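Local coordinates for G-protein alpha subunit Galpha7 (Naegleria fowleri, PDB 6NE6) that probably binds guanine nucleotides and hydrolyses GTP, switching between two states to relay signals, as other heterotrimeric G-protein alpha subunits do, at residues Val203-Ser207 and Leu247-Asp251; Asn220-Leu226 and Asp265-Glu269; Ser225-Gly230 and Met287-Asp292; Ile257-Leu263 and Glu274-Ala280. All blocks are in the same frame, centred on the assembly; numbering follows the deposited sequence.

Following the chain from the N terminus, strand 199-205 opens contact 1, and helix 221-235 then opens contacts 2 and 3, which share S225 and L226. Contact 1 closes when the chain returns through strand 242-248, completing a beta-alpha-beta unit. Segment 257-263 opens contact 4; loop 265-269 next closes contact 2, and the start and end of helix 277-291 close contacts 4 and 3. Contacts 1, 2 and 3 cross one another, while contact 4 crosses contact 2 and is nested inside contact 3. Contact 1 pairs strands 199-205 and 242-248, contacts 2 and 3 hold helix 221-235 to loop 265-269 and helix 277-291, and contact 4 joins the ends of helices 250-258 and 277-291.

Contact 1 of 4, residues Val203-Ser207 and Leu247-Asp251; sequences VCSLS and LNKHD
C204 and N248 are joined by a backbone bond between neighbouring parallel strands, where strand 242-248 runs out into the sequence N248-K249-H250-D251, the NKxD motif of GTP-binding proteins. The amide of N248 meets C204 O at 2.7 Å and almost in line with the carbonyl, while N248 O accepts from L206 N at 2.8 Å. One residue thus gives both its backbone groups to the other segment, at C204 and just past the strand at L206, the usual pattern of a parallel pair in a beta-alpha-beta unit. The amide side chain of N248 lies across the sheet from L247. Its ND2 donates to S20 O in the probable P-loop, and its OD1 accepts from A305 N and, weakly, from K249 N. An asparagine suits this place because a single planar group offers both a donor and an acceptor. In related GTPases this motif recognises the guanine base, and a similar role is likely here. On the opposite face C204 CB meets L247 CD2 at 3.9 Å. Leucine and cysteine fit this buried side, which helix 277-291 covers. Past the strand ends, L206 CD2 rests against H250. K249, just before helix 250-258, stretches its extended chain past two serines, CD lying 3.4 Å from S205 OG and equally near S207 OG. Its ammonium is held by a salt bridge to D129 and a bond to D19 O. H250 ND1 donates to D251 OD1 in the ring plane. A water bridges the segments, 2.6 Å from S205 OG and accepting from K249 NZ at 2.8 Å.

Contact 2 of 4, residues Asn220-Leu226 and Asp265-Glu269; sequences NRMKESL and DTFEE. With EDO (1,2-ethanediol), chain D.
N220 and T266 touch, ND2 lying 3.4 Å from T266 CG2, and N220 ND2 and T266 OG1 both donate to the backbone oxygen of F209, so one carbonyl ties the start of a helix to a loop. The other end of the N220 amide turns to its own helix: OD1 accepts from K223 N at 2.9 Å, in the carbonyl plane and on a lone pair. N220 is therefore the N-cap of helix 221-235, where asparagine's short side chain can reach back to the first turn. Next to it R221, salt-bridged to D19, donates from NH1 (3.1 Å) and NH2 (3.0 Å) to O1 of an ethanediol, probably from the crystallisation liquor. In this Ras-like domain the helix links two parallel strands, and loop 265-269 lies against its first turns. F267 fills the apolar part. The M222 and F267 side chains cross at about a right angle, a Met-aromatic contact with SD coming obliquely to within 3.6 Å of F267 CE2. L226 CD1 lies on the same side of the ring, 4.0 Å from F267 CE1. On the other side is K223 CG, 3.7 Å from F267 CE1; the extended lysine chain carries NZ to a weak bond with T266 O at 3.2 Å.

Contact 3 of 4, residues Ser225-Gly230 and Met287-Asp292; sequences SLSLFG and MYKEKD
L226 lays its CD2 methyl squarely over one face of the Y288 ring, 3.4 Å from the centroid and only 4° off the ring normal, a CH-pi contact. The same methyl also reaches M287 CB, while CD1 touches the thioether, so this branched side chain is packed along both residues. Y288 meets F229 differently: the tyrosine edge is directed at the phenylalanine face in an offset edge-to-face pair, with centroids 5.5 Å apart and planes at 68°. F229 has its CG anti to the backbone N, which brings the ring's CE2 edge within 3.5 Å of Y288 O. Farther along, G230 has no side chain to hold the helices apart, and its CA comes within 4.9 Å of K291 CA. K291 lays its aliphatic chain over L226 O, CE at 3.6 Å; a water that donates to S227 O accepts weakly from its NZ. The segments run in nearly the same direction, crossing at -29° with axes 9.3 Å apart. Y288 also touches L245 and L247, and F229 meets F202 edge-to-face, as befits neighbouring helices packed on one face of the central sheet in a P-loop NTPase.

Contact 4 of 4, residues Ile257-Leu263 and Glu274-Ala280; sequences IKNGSRL and ENDPDAA
R262 grips E274 side-on, with one nitrogen for each carboxylate oxygen: NE meets OE1 at 2.8 Å and NH2 meets OE2 at 2.9 Å. Both oxygens are approached on the syn side, with the two flat groups turned 24° apart. The arginine bends at chi3 (59°), which brings the NE edge of the guanidinium to the glutamate, and its NH1 makes a second salt bridge, to D265. Arginine suits the position because its planar group offers several N-H directions to two acids at once. Next to this pair the loop is shaped by two helix ends. G260 closes helix 250-258 in a Schellman motif, with a positive phi (107°) that glycine adopts easily. D276 is the N-cap of helix 277-291, its OD1 accepting from A279 N at 3.0 Å. P277 follows in the first turn, where its lack of an amide hydrogen costs nothing. The apolar packing lies between these ends. I257 places CG2 against the backbone at D276, 3.6 Å from its N, and 4.0 Å from P277 CG, whose ring also receives K258 CG from across. The CD1 methyl of I257 points to A280 CB. L263 completes the patch, CD2 resting 3.7 Å from A280 CB; the small alanine lets the leucine come this near the helix backbone. The chemistry implies an apolar middle and a charged rim: isoleucine, leucine and alanine bury the joint, and the two-bond salt bridge fixes the relative orientation of R262 and E274 beside it.

Contact 1 of 4, residues Val203-Ser207 and Leu247-Asp251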
loop_
_atom_site.group_PDB
_atom_site.type_symbol
_atom_site.label_atom_id
_atom_site.label_comp_id
_atom_site.label_asym_id
_atom_site.label_seq_id
_atom_site.Cartn_x
_atom_site.Cartn_y
_atom_site.Cartn_z
ATOM N N VAL A 203 1.964 10.154 1.898
ATOM C CA VAL A 203 1.604 9.228 0.823
ATOM C C VAL A 203 0.100 9.004 0.835
ATOM O O VAL A 203 -0.464 8.603 1.867
ATOM C CB VAL A 203 2.337 7.888 0.969
ATOM C CG1 VAL A 203 2.017 6.981 -0.225
ATOM C CG2 VAL A 203 3.843 8.107 1.118
ATOM N N CYS A 204 -0.542 9.232 -0.317
ATOM C CA CYS A 204 -1.974 9.019 -0.486
ATOM C C CYS A 204 -2.192 8.153 -1.706
ATOM O O CYS A 204 -1.475 8.286 -2.700
ATOM C CB CYS A 204 -2.740 10.329 -0.676
ATOM S SG CYS A 204 -2.758 11.361 0.811
ATOM N N SER A 205 -3.190 7.275 -1.632
ATOM C CA SER A 205 -3.502 6.420 -2.770
ATOM C C SER A 205 -4.334 7.169 -3.806
ATOM O O SER A 205 -5.393 7.716 -3.487
ATOM C CB SER A 205 -4.251 5.172 -2.301
ATOM O OG SER A 205 -4.744 4.450 -3.423
ATOM N N LEU A 206 -3.857 7.174 -5.058
ATOM C CA LEU A 206 -4.666 7.681 -6.163
ATOM C C LEU A 206 -5.784 6.709 -6.522
ATOM O O LEU A 206 -6.828 7.117 -7.036
ATOM C CB LEU A 206 -3.768 7.915 -7.372
ATOM C CG LEU A 206 -4.130 8.905 -8.473
ATOM C CD1 LEU A 206 -4.436 10.273 -7.893
ATOM C CD2 LEU A 206 -2.961 8.974 -9.452
ATOM N N SER A 207 -5.579 5.424 -6.278
ATOM C CA SER A 207 -6.507 4.426 -6.792
ATOM C C SER A 207 -7.716 4.218 -5.892
ATOM O O SER A 207 -8.641 3.509 -6.311
ATOM C CB SER A 207 -5.788 3.093 -6.995
ATOM O OG SER A 207 -5.242 2.635 -5.769
ATOM N N LEU A 247 1.237 11.000 -4.581
ATOM C CA LEU A 247 -0.018 10.356 -4.969
ATOM C C LEU A 247 0.380 9.032 -5.604
ATOM O O LEU A 247 0.852 8.995 -6.743
ATOM C CB LEU A 247 -0.833 11.259 -5.896
ATOM C CG LEU A 247 -1.289 12.558 -5.206
ATOM C CD1 LEU A 247 -1.930 13.561 -6.185
ATOM C CD2 LEU A 247 -2.243 12.262 -4.064
ATOM N N ASN A 248 0.218 7.951 -4.841
ATOM C CA ASN A 248 0.774 6.643 -5.121
ATOM C C ASN A 248 -0.261 5.766 -5.826
ATOM O O ASN A 248 -1.430 6.138 -5.989
ATOM C CB ASN A 248 1.252 6.013 -3.802
ATOM C CG ASN A 248 2.014 4.719 -3.995
ATOM O OD1 ASN A 248 2.712 4.523 -4.991
ATOM N ND2 ASN A 248 1.876 3.820 -3.029
ATOM N N LYS A 249 0.195 4.600 -6.272
ATOM C CA LYS A 249 -0.632 3.640 -7.011
ATOM C C LYS A 249 -1.148 4.236 -8.318
ATOM O O LYS A 249 -2.250 3.911 -8.768
ATOM C CB LYS A 249 -1.782 3.105 -6.147
ATOM C CG LYS A 249 -1.330 2.602 -4.773
ATOM C CD LYS A 249 -2.470 1.943 -4.012
ATOM C CE LYS A 249 -2.013 1.479 -2.634
ATOM N NZ LYS A 249 -3.112 0.720 -1.939
ATOM N N HIS A 250 -0.326 5.087 -8.941
ATOM C CA HIS A 250 -0.724 5.785 -10.163
ATOM C C HIS A 250 -1.135 4.805 -11.261
ATOM O O HIS A 250 -2.169 4.983 -11.910
ATOM C CB HIS A 250 0.428 6.680 -10.639
ATOM C CG HIS A 250 0.219 7.266 -11.999
ATOM N ND1 HIS A 250 0.515 6.583 -13.155
ATOM C CD2 HIS A 250 -0.221 8.490 -12.386
ATOM C CE1 HIS A 250 0.231 7.341 -14.200
ATOM N NE2 HIS A 250 -0.204 8.509 -13.761
ATOM N N ASP A 251 -0.340 3.761 -11.491
ATOM C CA ASP A 251 -0.658 2.851 -12.590
ATOM C C ASP A 251 -1.943 2.055 -12.320
ATOM O O ASP A 251 -2.696 1.760 -13.261
ATOM C CB ASP A 251 0.539 1.930 -12.861
ATOM C CG ASP A 251 1.725 2.670 -13.521
ATOM O OD1 ASP A 251 1.588 3.856 -13.904
ATOM O OD2 ASP A 251 2.811 2.062 -13.646
HETATM O O HOH W 1 -5.484 2.232 -2.341
#

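Contact 2 of 4, residues Asn220-Leu226 and Asp265-Glu269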
loop_
_atom_site.group_PDB
_atom_site.type_symbol
_atom_site.label_atom_id
_atom_site.label_comp_id
_atom_site.label_asym_id
_atom_site.label_seq_id
_atom_site.Cartn_x
_atom_site.Cartn_y
_atom_site.Cartn_z
ATOM N N ASN A 220 -16.236 7.252 1.728
ATOM C CA ASN A 220 -15.320 7.034 0.621
ATOM C C ASN A 220 -13.880 7.247 1.073
ATOM O O ASN A 220 -13.581 8.207 1.787
ATOM C CB ASN A 220 -15.663 7.988 -0.520
ATOM C CG ASN A 220 -14.687 7.895 -1.666
ATOM O OD1 ASN A 220 -13.709 8.640 -1.724
ATOM N ND2 ASN A 220 -14.948 6.976 -2.591
ATOM N N ARG A 221 -12.975 6.362 0.621
ATOM C CA ARG A 221 -11.588 6.418 1.088
ATOM C C ARG A 221 -10.899 7.717 0.680
ATOM O O ARG A 221 -10.143 8.297 1.467
ATOM C CB ARG A 221 -10.784 5.234 0.550
ATOM C CG ARG A 221 -11.088 3.914 1.240
ATOM C CD ARG A 221 -9.993 2.881 0.959
ATOM N NE ARG A 221 -10.338 1.584 1.559
ATOM C CZ ARG A 221 -9.500 0.556 1.640
ATOM N NH1 ARG A 221 -8.262 0.674 1.168
ATOM N NH2 ARG A 221 -9.895 -0.581 2.204
ATOM N N MET A 222 -11.093 8.154 -0.568
ATOM C CA MET A 222 -10.405 9.361 -1.008
ATOM C C MET A 222 -10.967 10.600 -0.328
ATOM O O MET A 222 -10.210 11.518 0.018
ATOM C CB MET A 222 -10.478 9.492 -2.531
ATOM C CG MET A 222 -9.660 10.670 -3.045
ATOM S SD MET A 222 -9.456 10.674 -4.835
ATOM C CE MET A 222 -8.157 9.452 -5.016
ATOM N N LYS A 223 -12.288 10.652 -0.120
ATOM C CA LYS A 223 -12.855 11.777 0.622
ATOM C C LYS A 223 -12.299 11.831 2.032
ATOM O O LYS A 223 -12.008 12.917 2.551
ATOM C CB LYS A 223 -14.378 11.699 0.646
ATOM C CG LYS A 223 -14.967 11.949 -0.731
ATOM C CD LYS A 223 -16.476 11.959 -0.718
ATOM C CE LYS A 223 -16.988 12.240 -2.117
ATOM N NZ LYS A 223 -18.471 12.198 -2.162
ATOM N N GLU A 224 -12.115 10.666 2.660
ATOM C CA GLU A 224 -11.568 10.653 4.012
ATOM C C GLU A 224 -10.102 11.074 4.001
ATOM O O GLU A 224 -9.668 11.850 4.864
ATOM C CB GLU A 224 -11.755 9.269 4.632
ATOM C CG GLU A 224 -11.140 9.077 6.016
ATOM C CD GLU A 224 -11.850 9.873 7.097
ATOM O OE1 GLU A 224 -12.981 10.352 6.859
ATOM O OE2 GLU A 224 -11.267 10.014 8.195
ATOM N N SER A 225 -9.336 10.594 3.017
ATOM C CA SER A 225 -7.924 10.958 2.934
ATOM C C SER A 225 -7.751 12.449 2.678
ATOM O O SER A 225 -6.854 13.079 3.247
ATOM C CB SER A 225 -7.227 10.152 1.839
ATOM O OG SER A 225 -7.229 8.767 2.139
ATOM N N LEU A 226 -8.588 13.028 1.813
ATOM C CA LEU A 226 -8.541 14.477 1.607
ATOM C C LEU A 226 -8.814 15.229 2.904
ATOM O O LEU A 226 -8.127 16.209 3.219
ATOM C CB LEU A 226 -9.562 14.889 0.551
ATOM C CG LEU A 226 -9.157 14.654 -0.896
ATOM C CD1 LEU A 226 -10.425 14.638 -1.755
ATOM C CD2 LEU A 226 -8.186 15.757 -1.349
ATOM N N ASP A 265 -18.467 9.388 -10.416
ATOM C CA ASP A 265 -19.362 8.648 -9.537
ATOM C C ASP A 265 -19.010 8.833 -8.069
ATOM O O ASP A 265 -19.848 8.548 -7.206
ATOM C CB ASP A 265 -19.360 7.160 -9.897
ATOM C CG ASP A 265 -20.236 6.854 -11.101
ATOM O OD1 ASP A 265 -21.162 7.645 -11.381
ATOM O OD2 ASP A 265 -20.013 5.822 -11.766
ATOM N N THR A 266 -17.790 9.281 -7.767
ATOM C CA THR A 266 -17.388 9.712 -6.433
ATOM C C THR A 266 -17.392 11.225 -6.273
ATOM O O THR A 266 -17.846 11.732 -5.247
ATOM C CB THR A 266 -15.982 9.210 -6.100
ATOM O OG1 THR A 266 -15.930 7.788 -6.257
ATOM C CG2 THR A 266 -15.615 9.596 -4.659
ATOM N N PHE A 267 -16.851 11.954 -7.247
ATOM C CA PHE A 267 -16.706 13.408 -7.161
ATOM C C PHE A 267 -17.538 14.058 -8.261
ATOM O O PHE A 267 -17.083 14.196 -9.403
ATOM C CB PHE A 267 -15.237 13.807 -7.257
ATOM C CG PHE A 267 -14.408 13.316 -6.102
ATOM C CD1 PHE A 267 -14.405 14.003 -4.900
ATOM C CD2 PHE A 267 -13.646 12.163 -6.216
ATOM C CE1 PHE A 267 -13.660 13.554 -3.838
ATOM C CE2 PHE A 267 -12.897 11.715 -5.153
ATOM C CZ PHE A 267 -12.911 12.410 -3.960
ATOM N N GLU A 268 -18.750 14.485 -7.902
ATOM C CA GLU A 268 -19.662 15.064 -8.879
ATOM C C GLU A 268 -19.118 16.338 -9.507
ATOM O O GLU A 268 -19.586 16.729 -10.580
ATOM C CB GLU A 268 -21.013 15.352 -8.224
ATOM C CG GLU A 268 -21.761 14.105 -7.782
ATOM C CD GLU A 268 -23.193 14.413 -7.379
ATOM O OE1 GLU A 268 -23.611 15.581 -7.522
ATOM O OE2 GLU A 268 -23.901 13.488 -6.925
ATOM N N GLU A 269 -18.153 17.002 -8.864
ATOM C CA GLU A 269 -17.552 18.198 -9.436
ATOM C C GLU A 269 -16.577 17.897 -10.571
ATOM O O GLU A 269 -16.191 18.826 -11.288
ATOM C CB GLU A 269 -16.836 19.001 -8.343
HETATM C C1 EDO D . -7.093 -3.303 2.024
HETATM O O1 EDO D . -7.257 -1.957 2.492
HETATM C C2 EDO D . -8.364 -4.093 2.310
HETATM O O2 EDO D . -9.451 -3.491 1.596
#

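Contact 3 of 4, residues Ser225-Gly230 and Met287-Asp292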
loop_
_atom_site.group_PDB
_atom_site.type_symbol
_atom_site.label_atom_id
_atom_site.label_comp_id
_atom_site.label_asym_id
_atom_site.label_seq_id
_atom_site.Cartn_x
_atom_site.Cartn_y
_atom_site.Cartn_z
ATOM N N SER A 225 -9.336 10.594 3.017
ATOM C CA SER A 225 -7.924 10.958 2.934
ATOM C C SER A 225 -7.751 12.449 2.678
ATOM O O SER A 225 -6.854 13.079 3.247
ATOM C CB SER A 225 -7.227 10.152 1.839
ATOM O OG SER A 225 -7.229 8.767 2.139
ATOM N N LEU A 226 -8.588 13.028 1.813
ATOM C CA LEU A 226 -8.541 14.477 1.607
ATOM C C LEU A 226 -8.814 15.229 2.904
ATOM O O LEU A 226 -8.127 16.209 3.219
ATOM C CB LEU A 226 -9.562 14.889 0.551
ATOM C CG LEU A 226 -9.157 14.654 -0.896
ATOM C CD1 LEU A 226 -10.425 14.638 -1.755
ATOM C CD2 LEU A 226 -8.186 15.757 -1.349
ATOM N N SER A 227 -9.811 14.781 3.669
ATOM C CA SER A 227 -10.130 15.424 4.945
ATOM C C SER A 227 -8.969 15.310 5.934
ATOM O O SER A 227 -8.592 16.295 6.585
ATOM C CB SER A 227 -11.408 14.814 5.520
ATOM O OG SER A 227 -11.814 15.513 6.683
ATOM N N LEU A 228 -8.380 14.117 6.049
ATOM C CA LEU A 228 -7.255 13.918 6.957
ATOM C C LEU A 228 -6.037 14.722 6.516
ATOM O O LEU A 228 -5.335 15.303 7.357
ATOM C CB LEU A 228 -6.893 12.434 7.042
ATOM C CG LEU A 228 -7.851 11.458 7.720
ATOM C CD1 LEU A 228 -7.393 10.037 7.431
ATOM C CD2 LEU A 228 -7.893 11.724 9.219
ATOM N N PHE A 229 -5.755 14.746 5.208
ATOM C CA PHE A 229 -4.630 15.534 4.718
ATOM C C PHE A 229 -4.834 17.010 5.024
ATOM O O PHE A 229 -3.896 17.702 5.437
ATOM C CB PHE A 229 -4.416 15.338 3.210
ATOM C CG PHE A 229 -3.379 16.271 2.632
ATOM C CD1 PHE A 229 -2.026 16.057 2.857
ATOM C CD2 PHE A 229 -3.762 17.395 1.904
ATOM C CE1 PHE A 229 -1.065 16.944 2.347
ATOM C CE2 PHE A 229 -2.808 18.287 1.394
ATOM C CZ PHE A 229 -1.459 18.057 1.609
ATOM N N GLY A 230 -6.052 17.509 4.815
ATOM C CA GLY A 230 -6.341 18.894 5.151
ATOM C C GLY A 230 -6.066 19.202 6.610
ATOM O O GLY A 230 -5.464 20.230 6.935
ATOM N N MET A 287 -7.567 18.819 -6.018
ATOM C CA MET A 287 -8.314 18.735 -4.768
ATOM C C MET A 287 -7.370 18.704 -3.574
ATOM O O MET A 287 -7.622 19.354 -2.551
ATOM C CB MET A 287 -9.224 17.504 -4.758
ATOM C CG MET A 287 -10.446 17.601 -5.655
ATOM S SD MET A 287 -11.648 16.314 -5.217
ATOM C CE MET A 287 -10.817 14.838 -5.819
ATOM N N TYR A 288 -6.270 17.960 -3.684
ATOM C CA TYR A 288 -5.304 17.939 -2.591
ATOM C C TYR A 288 -4.645 19.300 -2.405
ATOM O O TYR A 288 -4.504 19.778 -1.274
ATOM C CB TYR A 288 -4.258 16.847 -2.831
ATOM C CG TYR A 288 -4.707 15.499 -2.277
ATOM C CD1 TYR A 288 -4.597 15.227 -0.920
ATOM C CD2 TYR A 288 -5.257 14.515 -3.111
ATOM C CE1 TYR A 288 -5.016 14.019 -0.399
ATOM C CE2 TYR A 288 -5.672 13.302 -2.594
ATOM C CZ TYR A 288 -5.543 13.064 -1.241
ATOM O OH TYR A 288 -5.958 11.873 -0.708
ATOM N N LYS A 289 -4.256 19.959 -3.499
ATOM C CA LYS A 289 -3.629 21.265 -3.334
ATOM C C LYS A 289 -4.601 22.280 -2.746
ATOM O O LYS A 289 -4.183 23.167 -1.988
ATOM C CB LYS A 289 -3.055 21.760 -4.663
ATOM C CG LYS A 289 -1.853 20.926 -5.122
ATOM C CD LYS A 289 -1.389 21.281 -6.524
ATOM C CE LYS A 289 -0.693 22.629 -6.555
ATOM N NZ LYS A 289 -0.188 22.944 -7.921
ATOM N N GLU A 290 -5.897 22.143 -3.047
ATOM C CA GLU A 290 -6.888 23.055 -2.483
ATOM C C GLU A 290 -6.946 22.930 -0.965
ATOM O O GLU A 290 -7.160 23.930 -0.264
ATOM C CB GLU A 290 -8.253 22.786 -3.121
ATOM C CG GLU A 290 -9.324 23.850 -2.844
ATOM C CD GLU A 290 -9.951 23.746 -1.460
ATOM O OE1 GLU A 290 -10.053 22.618 -0.915
ATOM O OE2 GLU A 290 -10.344 24.801 -0.914
ATOM N N LYS A 291 -6.727 21.721 -0.443
ATOM C CA LYS A 291 -6.677 21.501 0.998
ATOM C C LYS A 291 -5.493 22.194 1.644
ATOM O O LYS A 291 -5.536 22.474 2.850
ATOM C CB LYS A 291 -6.607 19.998 1.294
ATOM C CG LYS A 291 -7.908 19.258 1.036
ATOM C CD LYS A 291 -8.992 19.834 1.932
ATOM C CE LYS A 291 -10.175 18.918 2.067
ATOM N NZ LYS A 291 -11.152 19.488 3.041
ATOM N N ASP A 292 -4.442 22.467 0.872
ATOM C CA ASP A 292 -3.189 23.031 1.382
ATOM C C ASP A 292 -3.289 24.553 1.292
ATOM O O ASP A 292 -2.683 25.205 0.440
ATOM C CB ASP A 292 -2.012 22.464 0.594
ATOM C CG ASP A 292 -0.675 23.056 1.009
ATOM O OD1 ASP A 292 -0.580 23.559 2.151
ATOM O OD2 ASP A 292 0.267 23.041 0.176
HETATM O O HOH W 2 -9.892 18.806 6.179
#

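Contact 4 of 4, residues Ile257-Leu263 and Glu274-Ala280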
loop_
_atom_site.group_PDB
_atom_site.type_symbol
_atom_site.label_atom_id
_atom_site.label_comp_id
_atom_site.label_asym_id
_atom_site.label_seq_id
_atom_site.Cartn_x
_atom_site.Cartn_y
_atom_site.Cartn_z
ATOM N N ILE A 257 -9.435 3.731 -14.296
ATOM C CA ILE A 257 -10.093 4.697 -15.177
ATOM C C ILE A 257 -10.267 4.112 -16.573
ATOM O O ILE A 257 -11.348 4.198 -17.171
ATOM C CB ILE A 257 -9.297 6.014 -15.226
ATOM C CG1 ILE A 257 -9.245 6.675 -13.839
ATOM C CG2 ILE A 257 -9.858 6.940 -16.325
ATOM C CD1 ILE A 257 -10.574 7.248 -13.345
ATOM N N LYS A 258 -9.202 3.507 -17.119
ATOM C CA LYS A 258 -9.323 2.910 -18.447
ATOM C C LYS A 258 -10.361 1.791 -18.478
ATOM O O LYS A 258 -10.982 1.554 -19.517
ATOM C CB LYS A 258 -7.967 2.389 -18.925
ATOM C CG LYS A 258 -6.979 3.510 -19.241
ATOM C CD LYS A 258 -5.683 2.984 -19.850
ATOM C CE LYS A 258 -4.786 4.143 -20.279
ATOM N NZ LYS A 258 -3.502 3.698 -20.903
ATOM N N ASN A 259 -10.566 1.093 -17.360
ATOM C CA ASN A 259 -11.491 -0.033 -17.345
ATOM C C ASN A 259 -12.924 0.367 -17.031
ATOM O O ASN A 259 -13.785 -0.508 -16.942
ATOM C CB ASN A 259 -11.016 -1.093 -16.350
ATOM C CG ASN A 259 -9.831 -1.857 -16.871
ATOM O OD1 ASN A 259 -9.573 -1.852 -18.074
ATOM N ND2 ASN A 259 -9.106 -2.526 -15.982
ATOM N N GLY A 260 -13.200 1.654 -16.864
ATOM C CA GLY A 260 -14.561 2.135 -16.755
ATOM C C GLY A 260 -15.032 2.567 -15.378
ATOM O O GLY A 260 -16.221 2.846 -15.224
ATOM N N SER A 261 -14.157 2.625 -14.369
ATOM C CA SER A 261 -14.549 3.171 -13.072
ATOM C C SER A 261 -14.478 4.693 -13.145
ATOM O O SER A 261 -13.401 5.250 -13.372
ATOM C CB SER A 261 -13.644 2.644 -11.957
ATOM O OG SER A 261 -14.159 3.051 -10.682
ATOM N N ARG A 262 -15.615 5.364 -12.959
ATOM C CA ARG A 262 -15.731 6.786 -13.282
ATOM C C ARG A 262 -15.445 7.644 -12.059
ATOM O O ARG A 262 -16.058 7.455 -11.006
ATOM C CB ARG A 262 -17.131 7.103 -13.811
ATOM C CG ARG A 262 -17.553 6.265 -15.014
ATOM C CD ARG A 262 -18.969 6.613 -15.463
ATOM N NE ARG A 262 -19.099 8.022 -15.816
ATOM C CZ ARG A 262 -19.865 8.897 -15.166
ATOM N NH1 ARG A 262 -20.595 8.511 -14.123
ATOM N NH2 ARG A 262 -19.910 10.161 -15.566
ATOM N N LEU A 263 -14.526 8.598 -12.204
ATOM C CA LEU A 263 -14.229 9.484 -11.081
ATOM C C LEU A 263 -15.475 10.253 -10.654
ATOM O O LEU A 263 -15.693 10.474 -9.457
ATOM C CB LEU A 263 -13.110 10.450 -11.458
ATOM C CG LEU A 263 -12.636 11.386 -10.355
ATOM C CD1 LEU A 263 -12.098 10.556 -9.183
ATOM C CD2 LEU A 263 -11.553 12.324 -10.911
ATOM N N GLU A 274 -14.432 11.293 -19.957
ATOM C CA GLU A 274 -14.504 9.911 -19.511
ATOM C C GLU A 274 -13.277 9.124 -19.968
ATOM O O GLU A 274 -12.677 9.418 -21.004
ATOM C CB GLU A 274 -15.762 9.247 -20.066
ATOM C CG GLU A 274 -17.050 9.924 -19.667
ATOM C CD GLU A 274 -17.367 9.732 -18.199
ATOM O OE1 GLU A 274 -17.086 8.637 -17.662
ATOM O OE2 GLU A 274 -17.894 10.680 -17.585
ATOM N N ASN A 275 -12.933 8.093 -19.191
ATOM C CA ASN A 275 -11.820 7.187 -19.502
ATOM C C ASN A 275 -10.533 7.956 -19.809
ATOM O O ASN A 275 -9.743 7.544 -20.654
ATOM C CB ASN A 275 -12.169 6.248 -20.668
ATOM C CG ASN A 275 -13.439 5.453 -20.423
ATOM O OD1 ASN A 275 -13.407 4.368 -19.841
ATOM N ND2 ASN A 275 -14.562 5.988 -20.873
ATOM N N ASP A 276 -10.326 9.086 -19.132
ATOM C CA ASP A 276 -9.164 9.954 -19.343
ATOM C C ASP A 276 -8.389 10.040 -18.034
ATOM O O ASP A 276 -8.739 10.852 -17.155
ATOM C CB ASP A 276 -9.613 11.343 -19.797
ATOM C CG ASP A 276 -8.456 12.259 -20.189
ATOM O OD1 ASP A 276 -7.329 12.126 -19.659
ATOM O OD2 ASP A 276 -8.690 13.145 -21.035
ATOM N N PRO A 277 -7.350 9.223 -17.843
ATOM C CA PRO A 277 -6.663 9.217 -16.543
ATOM C C PRO A 277 -5.928 10.503 -16.242
ATOM O O PRO A 277 -5.797 10.867 -15.066
ATOM C CB PRO A 277 -5.684 8.039 -16.658
ATOM C CG PRO A 277 -6.187 7.209 -17.812
ATOM C CD PRO A 277 -6.873 8.152 -18.741
ATOM N N ASP A 278 -5.413 11.185 -17.265
ATOM C CA ASP A 278 -4.633 12.388 -17.001
ATOM C C ASP A 278 -5.528 13.523 -16.528
ATOM O O ASP A 278 -5.184 14.239 -15.579
ATOM C CB ASP A 278 -3.846 12.780 -18.254
ATOM C CG ASP A 278 -2.659 11.860 -18.505
ATOM O OD1 ASP A 278 -2.334 11.041 -17.616
ATOM O OD2 ASP A 278 -2.051 11.954 -19.586
ATOM N N ALA A 279 -6.689 13.690 -17.161
ATOM C CA ALA A 279 -7.637 14.692 -16.688
ATOM C C ALA A 279 -8.105 14.370 -15.278
ATOM O O ALA A 279 -8.217 15.267 -14.431
ATOM C CB ALA A 279 -8.829 14.790 -17.644
ATOM N N ALA A 280 -8.356 13.087 -15.003
ATOM C CA ALA A 280 -8.854 12.692 -13.694
ATOM C C ALA A 280 -7.784 12.856 -12.620
ATOM O O ALA A 280 -8.077 13.329 -11.517
ATOM C CB ALA A 280 -9.362 11.251 -13.745
#